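PDB 6GRH: microcin B17-processing protein McbD, which is needed to process the inactive microcin B17 precursor into the active peptide and belongs to the YcaO family, probably acting as an ATP-dependent cyclodehydratase. Local coordinates for residues M16-K21 against T28-W33; S42-T47 against E261-Y266; S10-T15 against E57-R62. The protein carries 1 engineered substitution. All coordinates share one frame; numbering follows the deposited sequence.

Contact 1 of 3, residues M16-K21 against T28-W33; sequences MAMSPK and TFSQIW
Ala17 and Gln31 face each other as a hydrogen-bonded pair of an antiparallel beta hairpin: Ala17 N donates to Gln31 O (2.9 Å), and Gln31 N returns the bond to Ala17 O (2.8 Å). Ser19 N closes a third such bond on Phe29 O, and one water joins Ser19 O to Phe29 N where the strands part. The flanking non-hydrogen-bonded pairs, Met16 with Ile32 and Met18 with Ser30, send their side chains to the other face. There, in the conformer described, Met16 has CG anti to the backbone N (chi1 -178°), and its extended chain crosses Ile32 at a slant, CG 3.7 Å from CG1. Met18 CG presses on Thr28 CG2 at 3.4 Å, tight for two carbons; the flexible, unbranched methionine chains fill the face turned to helix 47-66. Where the connecting loop joins the strands, one conformer of Lys21 crosses Thr28 at about a right angle: NZ donates to Thr28 OG1 (2.9 Å), hydrogen-bonds Met26 O and forms a salt bridge with Glu294 of the McbB chain. Met16, Ser30 and Ile32 rest on helix 47-66, Phe29 reaches helix 251-275, and strands 4-5 and 41-45 flank the hairpin.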
loop_
_atom_site.group_PDB
_atom_site.type_symbol
_atom_site.label_atom_id
_atom_site.label_comp_id
_atom_site.label_asym_id
_atom_site.label_seq_id
_atom_site.Cartn_x
_atom_site.Cartn_y
_atom_site.Cartn_z
ATOM N N MET E 16 -16.284 -16.109 -11.461
ATOM C CA MET E 16 -16.497 -16.726 -10.169
ATOM C C MET E 16 -16.576 -15.639 -9.112
ATOM O O MET E 16 -15.856 -14.633 -9.172
ATOM C CB MET E 16 -15.407 -17.695 -9.774
ATOM C CG MET E 16 -15.755 -18.329 -8.430
ATOM S SD MET E 16 -14.694 -19.683 -8.001
ATOM C CE MET E 16 -15.525 -20.182 -6.504
ATOM N N ALA E 17 -17.483 -15.828 -8.170
ATOM C CA ALA E 17 -17.666 -14.887 -7.070
ATOM C C ALA E 17 -18.138 -15.593 -5.788
ATOM O O ALA E 17 -18.947 -16.510 -5.822
ATOM C CB ALA E 17 -18.640 -13.802 -7.477
ATOM N N MET E 18 -17.563 -15.178 -4.671
ATOM C CA MET E 18 -18.062 -15.529 -3.355
ATOM C C MET E 18 -18.862 -14.321 -2.897
ATOM O O MET E 18 -18.354 -13.203 -2.870
ATOM C CB MET E 18 -16.895 -15.802 -2.430
ATOM C CG MET E 18 -17.287 -16.194 -1.025
ATOM S SD MET E 18 -15.783 -16.451 -0.059
ATOM C CE MET E 18 -15.692 -14.952 0.897
ATOM N N SER E 19 -20.117 -14.533 -2.568
ATOM C CA SER E 19 -20.975 -13.440 -2.128
ATOM C C SER E 19 -20.617 -12.873 -0.727
ATOM O O SER E 19 -20.418 -13.625 0.214
ATOM C CB SER E 19 -22.436 -13.882 -2.142
ATOM O OG SER E 19 -23.233 -12.813 -1.655
ATOM N N PRO E 20 -20.539 -11.535 -0.597
ATOM C CA PRO E 20 -20.523 -10.927 0.723
ATOM C C PRO E 20 -21.763 -11.293 1.512
ATOM O O PRO E 20 -22.820 -11.586 0.912
ATOM C CB PRO E 20 -20.593 -9.420 0.423
ATOM C CG PRO E 20 -20.107 -9.283 -0.952
ATOM C CD PRO E 20 -20.540 -10.515 -1.668
ATOM N N LYS E 21 -21.641 -11.274 2.837
ATOM C CA LYS E 21 -22.759 -11.470 3.735
ATOM C C LYS E 21 -22.490 -10.668 5.003
ATOM O O LYS E 21 -21.343 -10.560 5.444
ATOM C CB LYS E 21 -22.915 -12.956 4.067
ATOM C CG LYS E 21 -21.840 -13.471 5.019
ATOM C CD LYS E 21 -21.861 -14.991 5.132
ATOM C CE LYS E 21 -20.578 -15.499 5.762
ATOM N NZ LYS E 21 -20.405 -16.975 5.741
ATOM N N THR E 28 -21.521 -19.364 3.661
ATOM C CA THR E 28 -20.967 -18.673 2.534
ATOM C C THR E 28 -21.573 -19.300 1.291
ATOM O O THR E 28 -21.737 -20.519 1.235
ATOM C CB THR E 28 -19.435 -18.840 2.518
ATOM O OG1 THR E 28 -18.881 -18.145 3.636
ATOM C CG2 THR E 28 -18.790 -18.290 1.235
ATOM N N PHE E 29 -21.835 -18.456 0.290
ATOM C CA PHE E 29 -22.383 -18.849 -0.979
ATOM C C PHE E 29 -21.394 -18.431 -2.051
ATOM O O PHE E 29 -20.963 -17.265 -2.078
ATOM C CB PHE E 29 -23.700 -18.121 -1.179
ATOM C CG PHE E 29 -24.368 -18.407 -2.500
ATOM C CD1 PHE E 29 -25.159 -19.556 -2.679
ATOM C CD2 PHE E 29 -24.225 -17.524 -3.574
ATOM C CE1 PHE E 29 -25.775 -19.810 -3.904
ATOM C CE2 PHE E 29 -24.859 -17.764 -4.790
ATOM C CZ PHE E 29 -25.635 -18.904 -4.955
ATOM N N SER E 30 -21.023 -19.367 -2.915
ATOM C CA SER E 30 -20.094 -19.099 -4.023
ATOM C C SER E 30 -20.741 -19.553 -5.309
ATOM O O SER E 30 -21.417 -20.566 -5.329
ATOM C CB SER E 30 -18.758 -19.825 -3.836
ATOM O OG SER E 30 -18.067 -19.352 -2.686
ATOM N N GLN E 31 -20.502 -18.808 -6.387
ATOM C CA GLN E 31 -21.196 -19.068 -7.625
ATOM C C GLN E 31 -20.276 -18.828 -8.826
ATOM O O GLN E 31 -19.456 -17.913 -8.807
ATOM C CB GLN E 31 -22.430 -18.173 -7.695
ATOM C CG GLN E 31 -23.301 -18.398 -8.912
ATOM C CD GLN E 31 -24.642 -17.684 -8.830
ATOM O OE1 GLN E 31 -25.664 -18.315 -8.640
ATOM N NE2 GLN E 31 -24.634 -16.380 -8.970
ATOM N N ILE E 32 -20.401 -19.690 -9.832
ATOM C CA ILE E 32 -19.763 -19.515 -11.114
ATOM C C ILE E 32 -20.831 -19.292 -12.183
ATOM O O ILE E 32 -21.770 -20.060 -12.276
ATOM C CB ILE E 32 -18.863 -20.711 -11.450
ATOM C CG1 ILE E 32 -17.664 -20.685 -10.495
ATOM C CG2 ILE E 32 -18.409 -20.675 -12.910
ATOM C CD1 ILE E 32 -16.792 -21.901 -10.515
ATOM N N TRP E 33 -20.687 -18.227 -12.967
ATOM C CA TRP E 33 -21.585 -17.933 -14.082
ATOM C C TRP E 33 -20.759 -18.081 -15.363
ATOM O O TRP E 33 -19.601 -17.660 -15.420
ATOM C CB TRP E 33 -22.212 -16.535 -13.937
ATOM C CG TRP E 33 -23.057 -16.045 -15.122
ATOM C CD1 TRP E 33 -24.349 -16.382 -15.395
ATOM C CD2 TRP E 33 -22.661 -15.122 -16.160
ATOM N NE1 TRP E 33 -24.775 -15.749 -16.540
ATOM C CE2 TRP E 33 -23.769 -14.959 -17.023
ATOM C CE3 TRP E 33 -21.493 -14.410 -16.430
ATOM C CZ2 TRP E 33 -23.733 -14.131 -18.154
ATOM C CZ3 TRP E 33 -21.452 -13.583 -17.562
ATOM C CH2 TRP E 33 -22.571 -13.451 -18.405
HETATM O O HOH W 1 -21.672 -15.693 1.189
#

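Contact 2 of 3, residues S42-T47 against E261-Y266; sequences SAAGET and ELWQSY
The side-chain amide of Gln264 ends among three polar atoms of strand 41-45, namely Ser42 OG, Ser42 O and Ala43 N. The motif is a strand packed on a helix: strand 41-45, outermost within this chain in a four-stranded antiparallel sheet, passes helix 251-275 of the YcaO fold, the local axes approaching to 8.3 Å with 130° between their directions. A glutamine suits this spot because its length spans the gap. With CG anti to the backbone N (chi1 -172°) and the rest of the chain extended, the amide travels from the helix to the strand backbone, and its stem also lies against Phe29 of strand 28-33.

Nearer the end of the strand, Ala44 takes over. Its methyl points at the helix and meets the edge of the Trp263 indole in the ring plane, CB lying 3.6 Å from CZ3. The small side chain lets the backbones come close here, Ala44 CA and Gln264 CA standing 6.3 Å apart. Trp263, whose CG likewise lies opposite its backbone N, carries the indole round to the strand; the ring also packs on Pro27 and on Ile201 of helix 196-208. Ala43 turns away from the helix, and its O accepts from Ser50 OG.

Gly45 follows with phi at 155°, a conformation in which a beta carbon would press on the carbonyl oxygen of Ala44. It leads the chain to Glu46, the N-cap of helix 47-66, whose carboxylate is divided between two amides at the helix start: OE2 takes Leu48 N and OE1 takes Lys49 N.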
loop_
_atom_site.group_PDB
_atom_site.type_symbol
_atom_site.label_atom_id
_atom_site.label_comp_id
_atom_site.label_asym_id
_atom_site.label_seq_id
_atom_site.Cartn_x
_atom_site.Cartn_y
_atom_site.Cartn_z
ATOM N N SER E 42 -23.280 -23.392 -8.182
ATOM C CA SER E 42 -23.044 -22.821 -6.867
ATOM C C SER E 42 -22.958 -23.862 -5.756
ATOM O O SER E 42 -23.325 -25.006 -5.946
ATOM C CB SER E 42 -24.160 -21.843 -6.551
ATOM O OG SER E 42 -25.380 -22.538 -6.460
ATOM N N ALA E 43 -22.467 -23.418 -4.613
ATOM C CA ALA E 43 -22.374 -24.225 -3.413
ATOM C C ALA E 43 -22.420 -23.301 -2.231
ATOM O O ALA E 43 -22.007 -22.132 -2.302
ATOM C CB ALA E 43 -21.094 -25.026 -3.387
ATOM N N ALA E 44 -22.853 -23.853 -1.114
ATOM C CA ALA E 44 -22.911 -23.112 0.108
ATOM C C ALA E 44 -22.417 -23.968 1.250
ATOM O O ALA E 44 -22.568 -25.195 1.230
ATOM C CB ALA E 44 -24.330 -22.628 0.356
ATOM N N GLY E 45 -21.844 -23.304 2.241
ATOM C CA GLY E 45 -21.413 -23.937 3.477
ATOM C C GLY E 45 -20.307 -23.150 4.125
ATOM O O GLY E 45 -20.252 -21.919 4.003
ATOM N N GLU E 46 -19.411 -23.863 4.801
ATOM C CA GLU E 46 -18.162 -23.282 5.265
ATOM C C GLU E 46 -17.478 -22.639 4.056
ATOM O O GLU E 46 -17.607 -23.139 2.938
ATOM C CB GLU E 46 -17.284 -24.353 5.903
ATOM C CG GLU E 46 -15.956 -23.845 6.466
ATOM C CD GLU E 46 -14.793 -23.909 5.456
ATOM O OE1 GLU E 46 -14.799 -24.827 4.588
ATOM O OE2 GLU E 46 -13.875 -23.046 5.535
ATOM N N THR E 47 -16.761 -21.541 4.283
ATOM C CA THR E 47 -16.187 -20.758 3.181
ATOM C C THR E 47 -15.413 -21.554 2.128
ATOM O O THR E 47 -15.724 -21.481 0.924
ATOM C CB THR E 47 -15.298 -19.609 3.718
ATOM O OG1 THR E 47 -16.099 -18.723 4.500
ATOM C CG2 THR E 47 -14.700 -18.804 2.601
ATOM N N GLU E 261 -28.387 -27.427 1.893
ATOM C CA GLU E 261 -28.981 -27.614 0.558
ATOM C C GLU E 261 -30.327 -26.891 0.454
ATOM O O GLU E 261 -30.582 -26.217 -0.535
ATOM C CB GLU E 261 -29.162 -29.095 0.229
ATOM C CG GLU E 261 -27.855 -29.853 0.005
ATOM C CD GLU E 261 -27.290 -29.709 -1.401
ATOM O OE1 GLU E 261 -28.066 -29.479 -2.366
ATOM O OE2 GLU E 261 -26.060 -29.852 -1.548
ATOM N N LEU E 262 -31.166 -27.005 1.475
ATOM C CA LEU E 262 -32.415 -26.249 1.498
ATOM C C LEU E 262 -32.175 -24.730 1.418
ATOM O O LEU E 262 -32.742 -24.057 0.578
ATOM C CB LEU E 262 -33.259 -26.617 2.720
ATOM C CG LEU E 262 -34.702 -26.095 2.743
ATOM C CD1 LEU E 262 -35.613 -26.974 3.610
ATOM C CD2 LEU E 262 -34.777 -24.633 3.197
ATOM N N TRP E 263 -31.329 -24.204 2.296
ATOM C CA TRP E 263 -31.008 -22.782 2.282
ATOM C C TRP E 263 -30.507 -22.311 0.906
ATOM O O TRP E 263 -30.925 -21.269 0.397
ATOM C CB TRP E 263 -29.962 -22.467 3.343
ATOM C CG TRP E 263 -29.629 -21.027 3.362
ATOM C CD1 TRP E 263 -30.343 -20.035 3.934
ATOM C CD2 TRP E 263 -28.515 -20.419 2.729
ATOM N NE1 TRP E 263 -29.728 -18.822 3.703
ATOM C CE2 TRP E 263 -28.601 -19.036 2.968
ATOM C CE3 TRP E 263 -27.450 -20.915 1.973
ATOM C CZ2 TRP E 263 -27.649 -18.126 2.499
ATOM C CZ3 TRP E 263 -26.492 -20.013 1.490
ATOM C CH2 TRP E 263 -26.601 -18.630 1.760
ATOM N N GLN E 264 -29.614 -23.093 0.313
ATOM C CA GLN E 264 -29.138 -22.810 -1.029
ATOM C C GLN E 264 -30.275 -22.696 -2.051
ATOM O O GLN E 264 -30.321 -21.731 -2.806
ATOM C CB GLN E 264 -28.098 -23.851 -1.471
ATOM C CG GLN E 264 -27.466 -23.450 -2.794
ATOM C CD GLN E 264 -26.367 -24.372 -3.293
ATOM O OE1 GLN E 264 -25.465 -23.919 -3.997
ATOM N NE2 GLN E 264 -26.453 -25.659 -2.977
ATOM N N SER E 265 -31.206 -23.651 -2.078
ATOM C CA SER E 265 -32.318 -23.573 -3.042
ATOM C C SER E 265 -33.242 -22.439 -2.698
ATOM O O SER E 265 -33.723 -21.774 -3.568
ATOM C CB SER E 265 -33.120 -24.869 -3.081
ATOM O OG SER E 265 -32.274 -25.909 -3.524
ATOM N N TYR E 266 -33.486 -22.234 -1.410
ATOM C CA TYR E 266 -34.338 -21.137 -0.938
ATOM C C TYR E 266 -33.788 -19.794 -1.409
ATOM O O TYR E 266 -34.525 -18.988 -1.998
ATOM C CB TYR E 266 -34.373 -21.173 0.583
ATOM C CG TYR E 266 -35.229 -20.161 1.288
ATOM C CD1 TYR E 266 -34.859 -18.821 1.362
ATOM C CD2 TYR E 266 -36.361 -20.560 1.967
ATOM C CE1 TYR E 266 -35.639 -17.894 2.036
ATOM C CE2 TYR E 266 -37.142 -19.647 2.655
ATOM C CZ TYR E 266 -36.774 -18.316 2.686
ATOM O OH TYR E 266 -37.525 -17.412 3.371
#

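Contact 3 of 3, residues S10-T15 against E57-R62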
loop_
_atom_site.group_PDB
_atom_site.type_symbol
_atom_site.label_atom_id
_atom_site.label_comp_id
_atom_site.label_asym_id
_atom_site.label_seq_id
_atom_site.Cartn_x
_atom_site.Cartn_y
_atom_site.Cartn_z
ATOM N N SER E 10 -11.459 -17.358 -23.227
ATOM C CA SER E 10 -10.736 -18.136 -22.232
ATOM C C SER E 10 -11.320 -19.542 -22.134
ATOM O O SER E 10 -12.503 -19.766 -22.411
ATOM C CB SER E 10 -10.830 -17.493 -20.852
ATOM O OG SER E 10 -10.245 -18.303 -19.841
ATOM N N ALA E 11 -10.468 -20.477 -21.737
ATOM C CA ALA E 11 -10.910 -21.796 -21.345
ATOM C C ALA E 11 -11.810 -21.735 -20.111
ATOM O O ALA E 11 -12.646 -22.627 -19.934
ATOM C CB ALA E 11 -9.710 -22.697 -21.044
ATOM N N TRP E 12 -11.613 -20.713 -19.264
ATOM C CA TRP E 12 -12.239 -20.619 -17.947
ATOM C C TRP E 12 -13.563 -19.816 -17.999
ATOM O O TRP E 12 -13.802 -19.052 -18.926
ATOM C CB TRP E 12 -11.198 -20.057 -16.923
ATOM C CG TRP E 12 -10.000 -20.958 -16.951
ATOM C CD1 TRP E 12 -8.819 -20.737 -17.593
ATOM C CD2 TRP E 12 -9.946 -22.298 -16.477
ATOM N NE1 TRP E 12 -8.008 -21.840 -17.498
ATOM C CE2 TRP E 12 -8.676 -22.819 -16.828
ATOM C CE3 TRP E 12 -10.834 -23.106 -15.749
ATOM C CZ2 TRP E 12 -8.273 -24.106 -16.481
ATOM C CZ3 TRP E 12 -10.433 -24.388 -15.403
ATOM C CH2 TRP E 12 -9.155 -24.880 -15.777
ATOM N N PRO E 13 -14.440 -20.017 -17.030
ATOM C CA PRO E 13 -15.762 -19.405 -17.106
ATOM C C PRO E 13 -15.742 -17.909 -16.890
ATOM O O PRO E 13 -14.779 -17.361 -16.327
ATOM C CB PRO E 13 -16.533 -20.088 -15.987
ATOM C CG PRO E 13 -15.491 -20.514 -15.049
ATOM C CD PRO E 13 -14.322 -20.902 -15.862
ATOM N N ALA E 14 -16.843 -17.276 -17.277
ATOM C CA ALA E 14 -16.964 -15.833 -17.196
ATOM C C ALA E 14 -16.650 -15.231 -15.836
ATOM O O ALA E 14 -15.900 -14.271 -15.749
ATOM C CB ALA E 14 -18.352 -15.379 -17.656
ATOM N N THR E 15 -17.268 -15.753 -14.788
ATOM C CA THR E 15 -17.166 -15.138 -13.484
ATOM C C THR E 15 -17.212 -16.193 -12.402
ATOM O O THR E 15 -18.059 -17.086 -12.438
ATOM C CB THR E 15 -18.328 -14.135 -13.221
ATOM O OG1 THR E 15 -19.556 -14.845 -13.020
ATOM C CG2 THR E 15 -18.504 -13.167 -14.355
ATOM N N GLU E 57 -18.857 -28.176 -8.867
ATOM C CA GLU E 57 -20.152 -28.155 -9.540
ATOM C C GLU E 57 -20.011 -27.659 -10.989
ATOM O O GLU E 57 -20.598 -28.241 -11.912
ATOM C CB GLU E 57 -21.116 -27.254 -8.750
ATOM C CG GLU E 57 -22.545 -27.139 -9.282
ATOM C CD GLU E 57 -23.329 -28.427 -9.154
ATOM O OE1 GLU E 57 -23.237 -29.069 -8.097
ATOM O OE2 GLU E 57 -24.010 -28.795 -10.134
ATOM N N TYR E 58 -19.211 -26.613 -11.177
ATOM C CA TYR E 58 -18.927 -26.107 -12.498
ATOM C C TYR E 58 -18.223 -27.161 -13.372
ATOM O O TYR E 58 -18.653 -27.392 -14.500
ATOM C CB TYR E 58 -18.054 -24.832 -12.431
ATOM C CG TYR E 58 -17.635 -24.401 -13.798
ATOM C CD1 TYR E 58 -18.541 -23.797 -14.632
ATOM C CD2 TYR E 58 -16.353 -24.629 -14.268
ATOM C CE1 TYR E 58 -18.192 -23.405 -15.915
ATOM C CE2 TYR E 58 -15.993 -24.244 -15.566
ATOM C CZ TYR E 58 -16.918 -23.648 -16.374
ATOM O OH TYR E 58 -16.583 -23.245 -17.630
ATOM N N PHE E 59 -17.141 -27.758 -12.875
ATOM C CA PHE E 59 -16.423 -28.771 -13.650
ATOM C C PHE E 59 -17.359 -29.942 -14.005
ATOM O O PHE E 59 -17.343 -30.426 -15.142
ATOM C CB PHE E 59 -15.222 -29.332 -12.906
ATOM C CG PHE E 59 -13.925 -28.636 -13.189
ATOM C CD1 PHE E 59 -13.068 -29.126 -14.177
ATOM C CD2 PHE E 59 -13.499 -27.554 -12.417
ATOM C CE1 PHE E 59 -11.837 -28.513 -14.431
ATOM C CE2 PHE E 59 -12.263 -26.933 -12.655
ATOM C CZ PHE E 59 -11.421 -27.420 -13.651
ATOM N N GLU E 60 -18.157 -30.373 -13.030
ATOM C CA GLU E 60 -19.094 -31.486 -13.230
ATOM C C GLU E 60 -20.105 -31.185 -14.342
ATOM O O GLU E 60 -20.229 -31.934 -15.285
ATOM C CB GLU E 60 -19.869 -31.781 -11.946
ATOM C CG GLU E 60 -20.850 -32.929 -12.088
ATOM C CD GLU E 60 -21.952 -32.896 -11.040
ATOM O OE1 GLU E 60 -21.604 -32.742 -9.859
ATOM O OE2 GLU E 60 -23.151 -33.032 -11.413
ATOM N N ARG E 61 -20.834 -30.094 -14.187
ATOM C CA ARG E 61 -21.871 -29.714 -15.133
ATOM C C ARG E 61 -21.335 -29.389 -16.508
ATOM O O ARG E 61 -21.951 -29.766 -17.518
ATOM C CB ARG E 61 -22.714 -28.566 -14.576
ATOM C CG ARG E 61 -23.430 -29.010 -13.302
ATOM C CD ARG E 61 -24.899 -28.652 -13.271
ATOM N NE ARG E 61 -25.016 -27.219 -13.155
ATOM C CZ ARG E 61 -25.383 -26.550 -12.067
ATOM N NH1 ARG E 61 -25.720 -27.160 -10.928
ATOM N NH2 ARG E 61 -25.451 -25.236 -12.142
ATOM N N ARG E 62 -20.184 -28.733 -16.567
ATOM C CA ARG E 62 -19.560 -28.481 -17.852
ATOM C C ARG E 62 -19.211 -29.786 -18.570
ATOM O O ARG E 62 -19.413 -29.915 -19.787
ATOM C CB ARG E 62 -18.322 -27.600 -17.725
ATOM C CG ARG E 62 -17.729 -27.251 -19.084
ATOM C CD ARG E 62 -16.532 -26.322 -18.939
ATOM N NE ARG E 62 -15.399 -26.935 -18.225
ATOM C CZ ARG E 62 -14.173 -26.405 -18.164
ATOM N NH1 ARG E 62 -13.862 -25.238 -18.753
ATOM N NH2 ARG E 62 -13.234 -27.050 -17.542
#
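Pro13 and Tyr58 mark where the two backbones are nearest, with 8.7 Å between their CA atoms: residues 10-15 form an irregular loop, residues 57-62 a stretch of helix. The loop is shaped by an ST turn, in which Trp12 N donates to Ser10 OG (2.8 Å), and by a classic beta bulge of Ala14 and Thr15 opposite Trp33. Pro13 lies over one face of the Tyr58 ring, whose OH is hydrogen-bonded to Asp34 OD2, in a CH-pi contact, CG 3.9 Å from the centroid and 21° off the normal; the compact, rigid proline ring offers several C-H groups to the aromatic face. Beside this pair, Phe59 CZ touches the in-plane edge of the Trp12 indole at CZ3 (3.6 Å). Arg62 bends at chi3 (64°), bringing its guanidinium edge to Ala11 O, 3.1 Å from NH1, while Tyr58 CE2 lies above one face of it, toward the rim, and NE forms a salt bridge with Glu67. Trp12 NE1 donates to Pro283 O of one McbB chain, and its ring stacks on Trp215 of another. Tyr58 and Pro13 both touch Ile32, so helix 47-66 lies against strand 28-33 just where the loop enters strand 15-18.

In the fold
Contacts 1 and 2, with centres about 10 Å apart, share one antiparallel sheet: strands 28-33 and 41-45 are neighbours, probably bonded from Thr28 N to Gly45 O (2.9 Å). Contact 1 builds the hairpin, and contact 2 sets the next strand against helix 251-275. Contact 3, centred about 14 Å from contact 1, lies at the hairpin's other end, where Thr15 O probably accepts from Trp33 N (2.9 Å) and Ile32 CG2 packs 3.6 Å from Tyr58 CD1. Contacts 2 and 3, about 19 Å apart at their centres, are joined by helix 47-66 and touch where Ser42 N lies 4.0 Å from Glu57 CG. Residues of all three contacts also meet McbB and McbC chains at subunit interfaces.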